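Putative transcriptional regulator TRANSCRIPTION REGULATOR protein (Rhizobium meliloti, PDB 5NLA) is an AraC-like transcriptional activator that binds c-di-GMP by a PilZ-like mechanism to regulate extracellular polysaccharide production, probably through sequence-specific DNA binding. Local coordinates at residues Glu186-Asn189 with Asn190-Leu193; Leu200-Asn203 with Tyr204-Met208; Ile223-Thr226 with Ile227-Met230; Pro270-Ile273 with Cys274-Gly278; Arg283-Gln286 with Leu287-Ser291. All blocks are in the same frame, centred on the assembly; numbering follows the deposited sequence.

Contact 1 of 5, residues Glu186-Asn189 with Asn190-Leu193; sequences EGAN and NSVL
Between Ala188 and Ser191 the backbone passes from the end of helix 182-187 into strand 191-193, Ala188 being the first residue to leave helical conformation, Asn189 extended, and Asn190 in the left-handed region (phi 61°). Asn190 and Ser191 both face Phe152, which makes this a G1 beta bulge, and the positive phi of Asn190 supplies the extra bend that such a bulge needs at its first position.

The link is braced by a side chain reaching back to the main chain. Ser191 OG donates to Ala188 O across 2.6 Å, arriving tilted from the carbonyl plane with a C=O...OG angle of 146°. Its reach depends on a first torsion of 49°, which sets OG between the backbone N and the carbonyl carbon. The Ala188 methyl lies beside this bond, with CB 4.0 Å from Ser191 OG. The carbonyl of the first residue beyond the helix thereby finds a donor in the first residue of the strand.

The two asparagines spend their amides on partners elsewhere in the fold. Asn189 OD1 accepts from Ser154 N, whereas Asn190 gives ND2 to Thr136 O and takes Arg153 NH1 at OD1, bonds that fix which way its amide is turned. Ser191 and Leu193 pair with Phe152 and Phe150 of strand 150-154, placing strand 191-193 at the margin of the seven-stranded antiparallel sheet. Asn190 connects this margin with the second sheet: its side chain reaches Thr136 of strand 134-138, and its backbone O is bonded by Thr143 OG1 of strand 141-145.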
loop_
_atom_site.group_PDB
_atom_site.type_symbol
_atom_site.label_atom_id
_atom_site.label_comp_id
_atom_site.label_asym_id
_atom_site.label_seq_id
_atom_site.Cartn_x
_atom_site.Cartn_y
_atom_site.Cartn_z
ATOM N N GLU A 186 -11.842 -1.965 6.285
ATOM C CA GLU A 186 -12.144 -3.215 5.571
ATOM C C GLU A 186 -13.416 -3.096 4.733
ATOM O O GLU A 186 -13.451 -3.561 3.600
ATOM C CB GLU A 186 -12.266 -4.383 6.553
ATOM C CG GLU A 186 -10.916 -4.842 7.090
ATOM C CD GLU A 186 -11.007 -5.760 8.302
ATOM O OE1 GLU A 186 -12.108 -6.262 8.619
ATOM O OE2 GLU A 186 -9.950 -5.998 8.932
ATOM N N GLY A 187 -14.447 -2.465 5.289
ATOM C CA GLY A 187 -15.704 -2.252 4.583
ATOM C C GLY A 187 -15.642 -1.238 3.451
ATOM O O GLY A 187 -16.486 -1.270 2.542
ATOM N N ALA A 188 -14.657 -0.337 3.498
ATOM C CA ALA A 188 -14.494 0.705 2.475
ATOM C C ALA A 188 -13.386 0.401 1.469
ATOM O O ALA A 188 -12.871 1.310 0.851
ATOM C CB ALA A 188 -14.228 2.047 3.152
ATOM N N ASN A 189 -13.017 -0.861 1.294
ATOM C CA ASN A 189 -11.904 -1.197 0.418
ATOM C C ASN A 189 -12.288 -0.922 -1.028
ATOM O O ASN A 189 -13.413 -1.229 -1.442
ATOM C CB ASN A 189 -11.509 -2.668 0.554
ATOM C CG ASN A 189 -10.193 -2.968 -0.128
ATOM O OD1 ASN A 189 -9.181 -2.358 0.204
ATOM N ND2 ASN A 189 -10.195 -3.888 -1.084
ATOM N N ASN A 190 -11.336 -0.357 -1.775
ATOM C CA ASN A 190 -11.501 0.011 -3.188
ATOM C C ASN A 190 -12.603 1.043 -3.358
ATOM O O ASN A 190 -13.573 0.823 -4.088
ATOM C CB ASN A 190 -11.744 -1.218 -4.069
ATOM C CG ASN A 190 -11.393 -0.974 -5.518
ATOM O OD1 ASN A 190 -10.268 -0.552 -5.844
ATOM N ND2 ASN A 190 -12.343 -1.260 -6.409
ATOM N N SER A 191 -12.452 2.167 -2.662
ATOM C CA SER A 191 -13.370 3.290 -2.822
ATOM C C SER A 191 -12.645 4.549 -3.274
ATOM O O SER A 191 -11.416 4.632 -3.267
ATOM C CB SER A 191 -14.150 3.530 -1.531
ATOM O OG SER A 191 -13.278 3.568 -0.427
ATOM N N VAL A 192 -13.434 5.525 -3.688
ATOM C CA VAL A 192 -12.916 6.804 -4.152
ATOM C C VAL A 192 -13.115 7.824 -3.045
ATOM O O VAL A 192 -14.139 7.805 -2.350
ATOM C CB VAL A 192 -13.647 7.319 -5.410
ATOM C CG1 VAL A 192 -12.785 8.340 -6.137
ATOM C CG2 VAL A 192 -13.986 6.173 -6.342
ATOM N N LEU A 193 -12.142 8.718 -2.897
ATOM C CA LEU A 193 -12.270 9.850 -1.997
ATOM C C LEU A 193 -12.331 11.107 -2.844
ATOM O O LEU A 193 -11.365 11.450 -3.527
ATOM C CB LEU A 193 -11.105 9.899 -1.009
ATOM C CG LEU A 193 -10.667 8.547 -0.438
ATOM C CD1 LEU A 193 -9.413 8.716 0.411
ATOM C CD2 LEU A 193 -11.808 7.927 0.360
#

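Contact 2 of 5, residues Leu200-Asn203 with Tyr204-Met208; sequences LLAN and YINGM
Leu201 and Ile205 meet as an i, i+4 pair on one face of the alpha-helix 196-211, their side chains crossing at a slant. The touching atoms are Leu201 CG and Ile205 CD1, 3.6 Å apart, with Leu201 CD1 almost as close. Leu201 turns its CG anti to the backbone N (chi1 179°), a setting that swings the branch forward along the helix to meet the isoleucine. Ile205 for its part brings CG1 to 3.2 Å from Leu201 O, with CD1 carrying on to the leucine. Both side chains touch Phe150 of strand 150-154, while Ile205 also reaches Ile169 and Leu171 of the sheet.

The Tyr204 ring leaves the helix in another direction and packs on Thr226, Ile227 and Met230 of helix 220-234. Asn206 lies on another side of the helix: its CB is 3.4 Å from Ala202 O, and its OD1 is held by a hydrogen bond from Arg130.

The backbone beneath follows the regular i to i+4 pattern. Its straightest bond in this stretch runs from Gly207 N to Asn203 O, 3.0 Å long with an N-H...O angle of 173°.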
loop_
_atom_site.group_PDB
_atom_site.type_symbol
_atom_site.label_atom_id
_atom_site.label_comp_id
_atom_site.label_asym_id
_atom_site.label_seq_id
_atom_site.Cartn_x
_atom_site.Cartn_y
_atom_site.Cartn_z
ATOM N N LEU A 200 -8.970 18.597 0.978
ATOM C CA LEU A 200 -8.148 18.897 2.156
ATOM C C LEU A 200 -6.889 18.057 2.179
ATOM O O LEU A 200 -5.784 18.588 2.313
ATOM C CB LEU A 200 -8.944 18.629 3.442
ATOM C CG LEU A 200 -8.225 18.766 4.791
ATOM C CD1 LEU A 200 -7.820 20.214 5.015
ATOM C CD2 LEU A 200 -9.104 18.264 5.928
ATOM N N LEU A 201 -7.081 16.741 2.064
ATOM C CA LEU A 201 -5.980 15.785 2.032
ATOM C C LEU A 201 -5.062 16.043 0.841
ATOM O O LEU A 201 -3.836 15.951 0.972
ATOM C CB LEU A 201 -6.515 14.353 1.993
ATOM C CG LEU A 201 -5.523 13.181 1.934
ATOM C CD1 LEU A 201 -4.688 13.051 3.205
ATOM C CD2 LEU A 201 -6.288 11.898 1.673
ATOM N N ALA A 202 -5.649 16.368 -0.311
ATOM C CA ALA A 202 -4.866 16.697 -1.496
ATOM C C ALA A 202 -4.001 17.921 -1.240
ATOM O O ALA A 202 -2.804 17.902 -1.521
ATOM C CB ALA A 202 -5.773 16.928 -2.694
ATOM N N ASN A 203 -4.611 18.967 -0.680
ATOM C CA ASN A 203 -3.895 20.208 -0.347
ATOM C C ASN A 203 -2.688 19.937 0.556
ATOM O O ASN A 203 -1.597 20.458 0.309
ATOM C CB ASN A 203 -4.817 21.228 0.344
ATOM C CG ASN A 203 -5.870 21.827 -0.587
ATOM O OD1 ASN A 203 -5.738 21.790 -1.814
ATOM N ND2 ASN A 203 -6.923 22.399 0.005
ATOM N N TYR A 204 -2.889 19.125 1.594
ATOM C CA TYR A 204 -1.818 18.806 2.525
ATOM C C TYR A 204 -0.699 18.047 1.833
ATOM O O TYR A 204 0.472 18.375 2.009
ATOM C CB TYR A 204 -2.331 17.990 3.720
ATOM C CG TYR A 204 -1.290 17.837 4.818
ATOM C CD1 TYR A 204 -0.907 18.931 5.597
ATOM C CD2 TYR A 204 -0.666 16.612 5.058
ATOM C CE1 TYR A 204 0.053 18.804 6.588
ATOM C CE2 TYR A 204 0.293 16.481 6.054
ATOM C CZ TYR A 204 0.648 17.579 6.815
ATOM O OH TYR A 204 1.599 17.459 7.800
ATOM N N ILE A 205 -1.071 17.043 1.043
ATOM C CA ILE A 205 -0.101 16.221 0.310
ATOM C C ILE A 205 0.682 17.048 -0.719
ATOM O O ILE A 205 1.883 16.839 -0.887
ATOM C CB ILE A 205 -0.786 14.991 -0.343
ATOM C CG1 ILE A 205 -1.256 14.016 0.746
ATOM C CG2 ILE A 205 0.156 14.270 -1.308
ATOM C CD1 ILE A 205 -2.293 13.023 0.270
ATOM N N ASN A 206 0.001 17.978 -1.390
ATOM C CA ASN A 206 0.652 18.909 -2.323
ATOM C C ASN A 206 1.669 19.807 -1.634
ATOM O O ASN A 206 2.806 19.920 -2.096
ATOM C CB ASN A 206 -0.383 19.767 -3.061
ATOM C CG ASN A 206 -0.953 19.057 -4.265
ATOM O OD1 ASN A 206 -2.021 18.449 -4.197
ATOM N ND2 ASN A 206 -0.214 19.081 -5.368
ATOM N N GLY A 207 1.259 20.437 -0.534
ATOM C CA GLY A 207 2.166 21.237 0.294
ATOM C C GLY A 207 3.368 20.450 0.799
ATOM O O GLY A 207 4.477 20.977 0.879
ATOM N N MET A 208 3.140 19.185 1.130
ATOM C CA MET A 208 4.206 18.278 1.553
ATOM C C MET A 208 5.135 17.954 0.376
ATOM O O MET A 208 6.352 18.125 0.493
ATOM C CB MET A 208 3.594 17.001 2.141
ATOM C CG MET A 208 4.564 16.058 2.842
ATOM S SD MET A 208 3.886 14.389 2.957
ATOM C CE MET A 208 3.839 13.889 1.237
#

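Contact 3 of 5, residues Ile223-Thr226 with Ile227-Met230; sequences IVRT and IRDM
One face of the Arg228 guanidinium carries the CG methylene of Arg225, which stands 3.3 Å above the plane and toward the rim, while Arg225 NH2 and Asp229 OD1 lie at its edge. The two arginine chains run side by side in the same direction, yet their guanidinium planes are turned 63° apart, so they do not stack; Arg225 NE and Arg228 NH2, both donors, come within 3.3 Å. Asp229 probably offers a compensating charge. Its OD1 receives Arg228 NE at 3.2 Å, close to the guanidinium plane, in a salt bridge reinforced by a weak bond from Arg228 NH2. A bend at the third torsion of Arg228 (68°) folds its head back toward this carboxylate, which probably moderates the proximity of the like charges.

Elsewhere around the same alpha-helix the contacts are mostly apolar. Ile223 and Ile227 lie alongside each other, CG2 of the first 3.8 Å from CD1 of the second. Met230 extends beside Thr226 and brings CE to 3.6 Å from Thr226 OG1, while its backbone N donates to Thr226 O.

Helix 220-234 thus has distinct surfaces. The side bearing these residues packs on helix 196-211, with Ile223 on Tyr204 and Met230 on Leu201; Val224 and Arg228 lean on Leu177, and Arg228 also on Leu178, so that the short helix 175-178 takes up another flank.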
loop_
_atom_site.group_PDB
_atom_site.type_symbol
_atom_site.label_atom_id
_atom_site.label_comp_id
_atom_site.label_asym_id
_atom_site.label_seq_id
_atom_site.Cartn_x
_atom_site.Cartn_y
_atom_site.Cartn_z
ATOM N N ILE A 223 3.803 14.925 10.724
ATOM C CA ILE A 223 3.301 14.788 9.352
ATOM C C ILE A 223 2.564 13.461 9.233
ATOM O O ILE A 223 1.421 13.424 8.768
ATOM C CB ILE A 223 4.422 14.887 8.279
ATOM C CG1 ILE A 223 5.001 16.302 8.227
ATOM C CG2 ILE A 223 3.894 14.530 6.889
ATOM C CD1 ILE A 223 6.297 16.419 7.450
ATOM N N VAL A 224 3.213 12.390 9.686
ATOM C CA VAL A 224 2.625 11.047 9.630
ATOM C C VAL A 224 1.282 11.017 10.354
ATOM O O VAL A 224 0.324 10.415 9.873
ATOM C CB VAL A 224 3.556 9.962 10.233
ATOM C CG1 VAL A 224 2.886 8.585 10.189
ATOM C CG2 VAL A 224 4.901 9.933 9.507
ATOM N N ARG A 225 1.220 11.687 11.498
ATOM C CA ARG A 225 0.004 11.714 12.303
ATOM C C ARG A 225 -1.170 12.446 11.624
ATOM O O ARG A 225 -2.294 11.942 11.668
ATOM C CB ARG A 225 0.279 12.286 13.707
ATOM C CG ARG A 225 -0.474 11.541 14.793
ATOM C CD ARG A 225 -0.021 11.891 16.205
ATOM N NE ARG A 225 -0.430 10.830 17.131
ATOM C CZ ARG A 225 -0.791 10.990 18.406
ATOM N NH1 ARG A 225 -0.800 12.187 18.998
ATOM N NH2 ARG A 225 -1.150 9.916 19.113
ATOM N N THR A 226 -0.928 13.592 10.980
ATOM C CA THR A 226 -2.051 14.329 10.350
ATOM C C THR A 226 -2.489 13.598 9.074
ATOM O O THR A 226 -3.676 13.593 8.750
ATOM C CB THR A 226 -1.845 15.874 10.101
ATOM O OG1 THR A 226 -1.854 16.186 8.700
ATOM C CG2 THR A 226 -0.591 16.438 10.740
ATOM N N ILE A 227 -1.544 12.971 8.370
ATOM C CA ILE A 227 -1.886 12.103 7.239
ATOM C C ILE A 227 -2.730 10.909 7.700
ATOM O O ILE A 227 -3.704 10.561 7.046
ATOM C CB ILE A 227 -0.634 11.650 6.441
ATOM C CG1 ILE A 227 -0.022 12.864 5.728
ATOM C CG2 ILE A 227 -0.978 10.564 5.410
ATOM C CD1 ILE A 227 1.283 12.595 5.000
ATOM N N ARG A 228 -2.377 10.298 8.824
ATOM C CA ARG A 228 -3.219 9.238 9.398
ATOM C C ARG A 228 -4.641 9.760 9.658
ATOM O O ARG A 228 -5.618 9.167 9.198
ATOM C CB ARG A 228 -2.607 8.682 10.691
ATOM C CG ARG A 228 -3.390 7.536 11.320
ATOM C CD ARG A 228 -2.922 7.247 12.729
ATOM N NE ARG A 228 -3.252 8.320 13.668
ATOM C CZ ARG A 228 -2.683 8.495 14.866
ATOM N NH1 ARG A 228 -1.722 7.679 15.304
ATOM N NH2 ARG A 228 -3.071 9.506 15.638
ATOM N N ASP A 229 -4.739 10.872 10.381
ATOM C CA ASP A 229 -6.034 11.440 10.752
ATOM C C ASP A 229 -6.853 11.841 9.515
ATOM O O ASP A 229 -8.015 11.442 9.381
ATOM C CB ASP A 229 -5.863 12.619 11.732
ATOM C CG ASP A 229 -5.379 12.168 13.123
ATOM O OD1 ASP A 229 -5.074 10.962 13.313
ATOM O OD2 ASP A 229 -5.305 13.020 14.035
ATOM N N MET A 230 -6.235 12.600 8.606
ATOM C CA MET A 230 -6.859 12.948 7.329
ATOM C C MET A 230 -7.373 11.704 6.572
ATOM O O MET A 230 -8.505 11.705 6.072
ATOM C CB MET A 230 -5.882 13.726 6.433
ATOM C CG MET A 230 -5.688 15.181 6.797
ATOM S SD MET A 230 -4.435 15.983 5.792
ATOM C CE MET A 230 -4.395 17.569 6.591
#

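Contact 4 of 5, residues Pro270-Ile273 with Cys274-Gly278; sequences PETI and CRELG
Thr272 turns OG1 anti to its own nitrogen (chi1 178°), and Glu276 sets CG anti to the carbonyl carbon (chi1 -56°) with the chain extended beyond; the two torsions bring Thr272 OG1 and Glu276 OE2 to 2.6 Å alongside the last turn of helix 270-275, probably the first helix of an AraC-type helix-turn-helix. Both atoms converge on the Tyr258 hydroxyl of helix 251-261, through a hydrogen bond to the threonine and a weak one to the glutamate.

Arg275 bends at its third torsion and lays one guanidinium face over Thr272, whose CA stands 3.6 Å above the plane, near the rim. Its NH2 makes a long ion pair with Glu276 OE2, at 3.8 Å.

Facing the interior, Ile273 and Leu277 run side by side, CG2 of the first 3.7 Å from CD1 of the second. Ile273 rests on helices 251-261, 281-288 and 294-306, while Leu277 touches Ala255 of helix 251-261.

A Schellman motif ends the helix. Gly278, its C-prime residue, has the positive phi (72°) expected at that position, and Gly278 N bonds back to Arg275 O at 3.1 Å.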
loop_
_atom_site.group_PDB
_atom_site.type_symbol
_atom_site.label_atom_id
_atom_site.label_comp_id
_atom_site.label_asym_id
_atom_site.label_seq_id
_atom_site.Cartn_x
_atom_site.Cartn_y
_atom_site.Cartn_z
ATOM N N PRO A 270 3.633 -18.001 18.417
ATOM C CA PRO A 270 3.540 -18.283 16.981
ATOM C C PRO A 270 2.600 -19.442 16.632
ATOM O O PRO A 270 2.017 -19.440 15.550
ATOM C CB PRO A 270 4.978 -18.640 16.596
ATOM C CG PRO A 270 5.827 -18.002 17.631
ATOM C CD PRO A 270 5.028 -18.054 18.894
ATOM N N GLU A 271 2.450 -20.406 17.538
ATOM C CA GLU A 271 1.621 -21.593 17.296
ATOM C C GLU A 271 0.140 -21.236 17.169
ATOM O O GLU A 271 -0.559 -21.728 16.275
ATOM C CB GLU A 271 1.797 -22.632 18.419
ATOM C CG GLU A 271 3.203 -23.217 18.552
ATOM C CD GLU A 271 4.049 -22.540 19.625
ATOM O OE1 GLU A 271 4.628 -21.463 19.342
ATOM O OE2 GLU A 271 4.142 -23.092 20.750
ATOM N N THR A 272 -0.332 -20.397 18.082
ATOM C CA THR A 272 -1.711 -19.931 18.032
ATOM C C THR A 272 -2.010 -19.152 16.761
ATOM O O THR A 272 -3.068 -19.348 16.172
ATOM C CB THR A 272 -2.122 -19.093 19.261
ATOM O OG1 THR A 272 -3.472 -18.654 19.094
ATOM C CG2 THR A 272 -1.258 -17.872 19.449
ATOM N N ILE A 273 -1.073 -18.296 16.334
ATOM C CA ILE A 273 -1.237 -17.496 15.111
ATOM C C ILE A 273 -1.383 -18.438 13.925
ATOM O O ILE A 273 -2.314 -18.299 13.137
ATOM C CB ILE A 273 -0.045 -16.538 14.855
ATOM C CG1 ILE A 273 0.039 -15.464 15.939
ATOM C CG2 ILE A 273 -0.161 -15.858 13.481
ATOM C CD1 ILE A 273 1.365 -14.730 15.972
ATOM N N CYS A 274 -0.450 -19.382 13.816
ATOM C CA CYS A 274 -0.420 -20.369 12.728
ATOM C C CYS A 274 -1.690 -21.185 12.624
ATOM O O CYS A 274 -2.274 -21.326 11.541
ATOM C CB CYS A 274 0.751 -21.325 12.937
ATOM S SG CYS A 274 2.314 -20.506 12.640
ATOM N N ARG A 275 -2.091 -21.733 13.766
ATOM C CA ARG A 275 -3.346 -22.462 13.887
ATOM C C ARG A 275 -4.493 -21.573 13.391
ATOM O O ARG A 275 -5.230 -21.955 12.481
ATOM C CB ARG A 275 -3.561 -22.891 15.342
ATOM C CG ARG A 275 -4.686 -23.887 15.546
ATOM C CD ARG A 275 -4.790 -24.341 17.000
ATOM N NE ARG A 275 -4.865 -23.192 17.913
ATOM C CZ ARG A 275 -4.104 -22.974 18.992
ATOM N NH1 ARG A 275 -3.179 -23.846 19.402
ATOM N NH2 ARG A 275 -4.294 -21.858 19.695
ATOM N N GLU A 276 -4.563 -20.354 13.922
ATOM C CA GLU A 276 -5.665 -19.426 13.637
ATOM C C GLU A 276 -5.543 -18.622 12.314
ATOM O O GLU A 276 -6.280 -17.660 12.112
ATOM C CB GLU A 276 -5.877 -18.509 14.857
ATOM C CG GLU A 276 -6.129 -19.319 16.135
ATOM C CD GLU A 276 -6.577 -18.510 17.348
ATOM O OE1 GLU A 276 -7.503 -17.680 17.240
ATOM O OE2 GLU A 276 -6.027 -18.734 18.445
ATOM N N LEU A 277 -4.599 -19.003 11.445
ATOM C CA LEU A 277 -4.580 -18.618 10.026
ATOM C C LEU A 277 -4.806 -19.810 9.079
ATOM O O LEU A 277 -5.007 -19.614 7.881
ATOM C CB LEU A 277 -3.235 -17.978 9.664
ATOM C CG LEU A 277 -2.873 -16.631 10.305
ATOM C CD1 LEU A 277 -1.431 -16.269 9.984
ATOM C CD2 LEU A 277 -3.805 -15.515 9.858
ATOM N N GLY A 278 -4.756 -21.038 9.602
ATOM C CA GLY A 278 -4.813 -22.242 8.772
ATOM C C GLY A 278 -3.528 -22.429 7.995
ATOM O O GLY A 278 -3.554 -22.702 6.792
#

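Contact 5 of 5, residues Arg283-Gln286 with Leu287-Ser291; sequences RLYQ and LFEPS
Helix 281-288, probably the recognition helix of the AraC-type helix-turn-helix by its place in the family sequence, joins Leu284 to Phe288 on its buried face. Leu284 CD1 meets the Phe288 ring at CE1, 3.5 Å away, the two side chains crossing at an angle. At the ring's edge, in its plane, lies Leu284 O, 3.3 Å from Phe288 CD1. Phe288 in turn packs edge-to-face on Tyr297 and touches helix 251-261, while Leu284 reaches helix 270-275.

On another side Tyr285 and Glu289 point the same way, with ring and carboxylate planes 72° apart. Tyr285 extends its ring anti to the backbone N (chi1 -175°), and a bend at the second torsion of Glu289 brings OE2 to 3.2 Å from Tyr285 OH.

Toward the end of the segment the backbone bonding becomes less regular. Phe288 N donates to Leu284 O at 3.1 Å and weakly to Tyr285 O, and Glu289 N makes a weak bond to Gln286 O. One residue before Phe288 the bond is still the ordinary i to i+4 one, Leu287 N reaching Arg283 O across 3.1 Å.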
loop_
_atom_site.group_PDB
_atom_site.type_symbol
_atom_site.label_atom_id
_atom_site.label_comp_id
_atom_site.label_asym_id
_atom_site.label_seq_id
_atom_site.Cartn_x
_atom_site.Cartn_y
_atom_site.Cartn_z
ATOM N N ARG A 283 5.512 -21.180 7.045
ATOM C CA ARG A 283 4.891 -20.070 6.324
ATOM C C ARG A 283 4.862 -18.792 7.163
ATOM O O ARG A 283 5.005 -17.698 6.625
ATOM C CB ARG A 283 3.460 -20.399 5.915
ATOM C CG ARG A 283 2.958 -19.574 4.730
ATOM C CD ARG A 283 3.204 -20.335 3.442
ATOM N NE ARG A 283 3.503 -19.449 2.324
ATOM C CZ ARG A 283 3.971 -19.867 1.150
ATOM N NH1 ARG A 283 4.204 -21.166 0.910
ATOM N NH2 ARG A 283 4.200 -18.980 0.200
ATOM N N LEU A 284 4.635 -18.928 8.470
ATOM C CA LEU A 284 4.626 -17.762 9.359
ATOM C C LEU A 284 6.010 -17.115 9.401
ATOM O O LEU A 284 6.154 -15.906 9.187
ATOM C CB LEU A 284 4.162 -18.133 10.768
ATOM C CG LEU A 284 3.983 -16.948 11.719
ATOM C CD1 LEU A 284 3.007 -15.931 11.131
ATOM C CD2 LEU A 284 3.524 -17.399 13.104
ATOM N N TYR A 285 7.016 -17.948 9.627
ATOM C CA TYR A 285 8.413 -17.544 9.554
ATOM C C TYR A 285 8.764 -16.816 8.233
ATOM O O TYR A 285 9.483 -15.819 8.256
ATOM C CB TYR A 285 9.287 -18.784 9.746
ATOM C CG TYR A 285 10.770 -18.534 9.811
ATOM C CD1 TYR A 285 11.516 -18.350 8.640
ATOM C CD2 TYR A 285 11.443 -18.522 11.039
ATOM C CE1 TYR A 285 12.881 -18.140 8.696
ATOM C CE2 TYR A 285 12.811 -18.320 11.104
ATOM C CZ TYR A 285 13.523 -18.129 9.928
ATOM O OH TYR A 285 14.878 -17.929 9.967
ATOM N N GLN A 286 8.277 -17.323 7.098
ATOM C CA GLN A 286 8.496 -16.666 5.801
ATOM C C GLN A 286 7.924 -15.269 5.738
ATOM O O GLN A 286 8.617 -14.339 5.314
ATOM C CB GLN A 286 7.888 -17.453 4.650
ATOM C CG GLN A 286 8.722 -18.621 4.212
ATOM C CD GLN A 286 8.085 -19.336 3.060
ATOM O OE1 GLN A 286 7.602 -20.453 3.210
ATOM N NE2 GLN A 286 8.054 -18.686 1.906
ATOM N N LEU A 287 6.662 -15.128 6.139
ATOM C CA LEU A 287 6.003 -13.823 6.107
ATOM C C LEU A 287 6.732 -12.798 6.956
ATOM O O LEU A 287 6.780 -11.625 6.575
ATOM C CB LEU A 287 4.544 -13.918 6.552
ATOM C CG LEU A 287 3.638 -14.684 5.584
ATOM C CD1 LEU A 287 2.314 -15.072 6.220
ATOM C CD2 LEU A 287 3.396 -13.888 4.309
ATOM N N PHE A 288 7.325 -13.243 8.069
ATOM C CA PHE A 288 7.960 -12.348 9.028
ATOM C C PHE A 288 9.491 -12.281 8.965
ATOM O O PHE A 288 10.100 -11.608 9.798
ATOM C CB PHE A 288 7.459 -12.683 10.440
ATOM C CG PHE A 288 6.043 -12.252 10.679
ATOM C CD1 PHE A 288 4.980 -13.019 10.222
ATOM C CD2 PHE A 288 5.769 -11.044 11.309
ATOM C CE1 PHE A 288 3.671 -12.606 10.411
ATOM C CE2 PHE A 288 4.461 -10.620 11.500
ATOM C CZ PHE A 288 3.410 -11.403 11.052
ATOM N N GLU A 289 10.110 -12.923 7.972
ATOM C CA GLU A 289 11.582 -12.888 7.820
ATOM C C GLU A 289 12.124 -11.513 7.355
ATOM O O GLU A 289 13.241 -11.144 7.711
ATOM C CB GLU A 289 12.079 -14.045 6.918
ATOM C CG GLU A 289 13.588 -14.126 6.648
ATOM C CD GLU A 289 14.444 -14.325 7.898
ATOM O OE1 GLU A 289 14.461 -13.442 8.787
ATOM O OE2 GLU A 289 15.138 -15.366 7.988
ATOM N N PRO A 290 11.352 -10.760 6.555
ATOM C CA PRO A 290 11.707 -9.365 6.287
ATOM C C PRO A 290 11.802 -8.442 7.507
ATOM O O PRO A 290 12.644 -7.546 7.514
ATOM C CB PRO A 290 10.576 -8.902 5.375
ATOM C CG PRO A 290 10.260 -10.124 4.583
ATOM C CD PRO A 290 10.352 -11.244 5.584
ATOM N N SER A 291 10.959 -8.651 8.516
ATOM C CA SER A 291 10.939 -7.804 9.715
ATOM C C SER A 291 11.455 -8.520 10.975
ATOM O O SER A 291 10.917 -8.337 12.070
ATOM C CB SER A 291 9.517 -7.277 9.941
ATOM O OG SER A 291 8.636 -8.313 10.347
#

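Overall arrangement
Along the chain the five contacts follow in series. Contact 1 enters the edge of the seven-stranded sheet, and its strand leads directly into the helix of contact 2. Contacts 2 and 3, their centres about 11 Å apart, sit on successive helices that pack together: Tyr204 CE2 lies 3.4 Å from Thr226 OG1. Contacts 4 and 5, about 13 Å between centres, form a second pair on helices 270-275 and 281-288, joined where Cys274 SG meets Leu284 CD2 at 3.4 Å. Centres of contacts 2 and 4 are about 41 Å apart, across the chain's centre. The spacing reflects an AraC-like layout, a sheet-based body with its own helices and a separate helical helix-turn-helix region, probably for DNA binding.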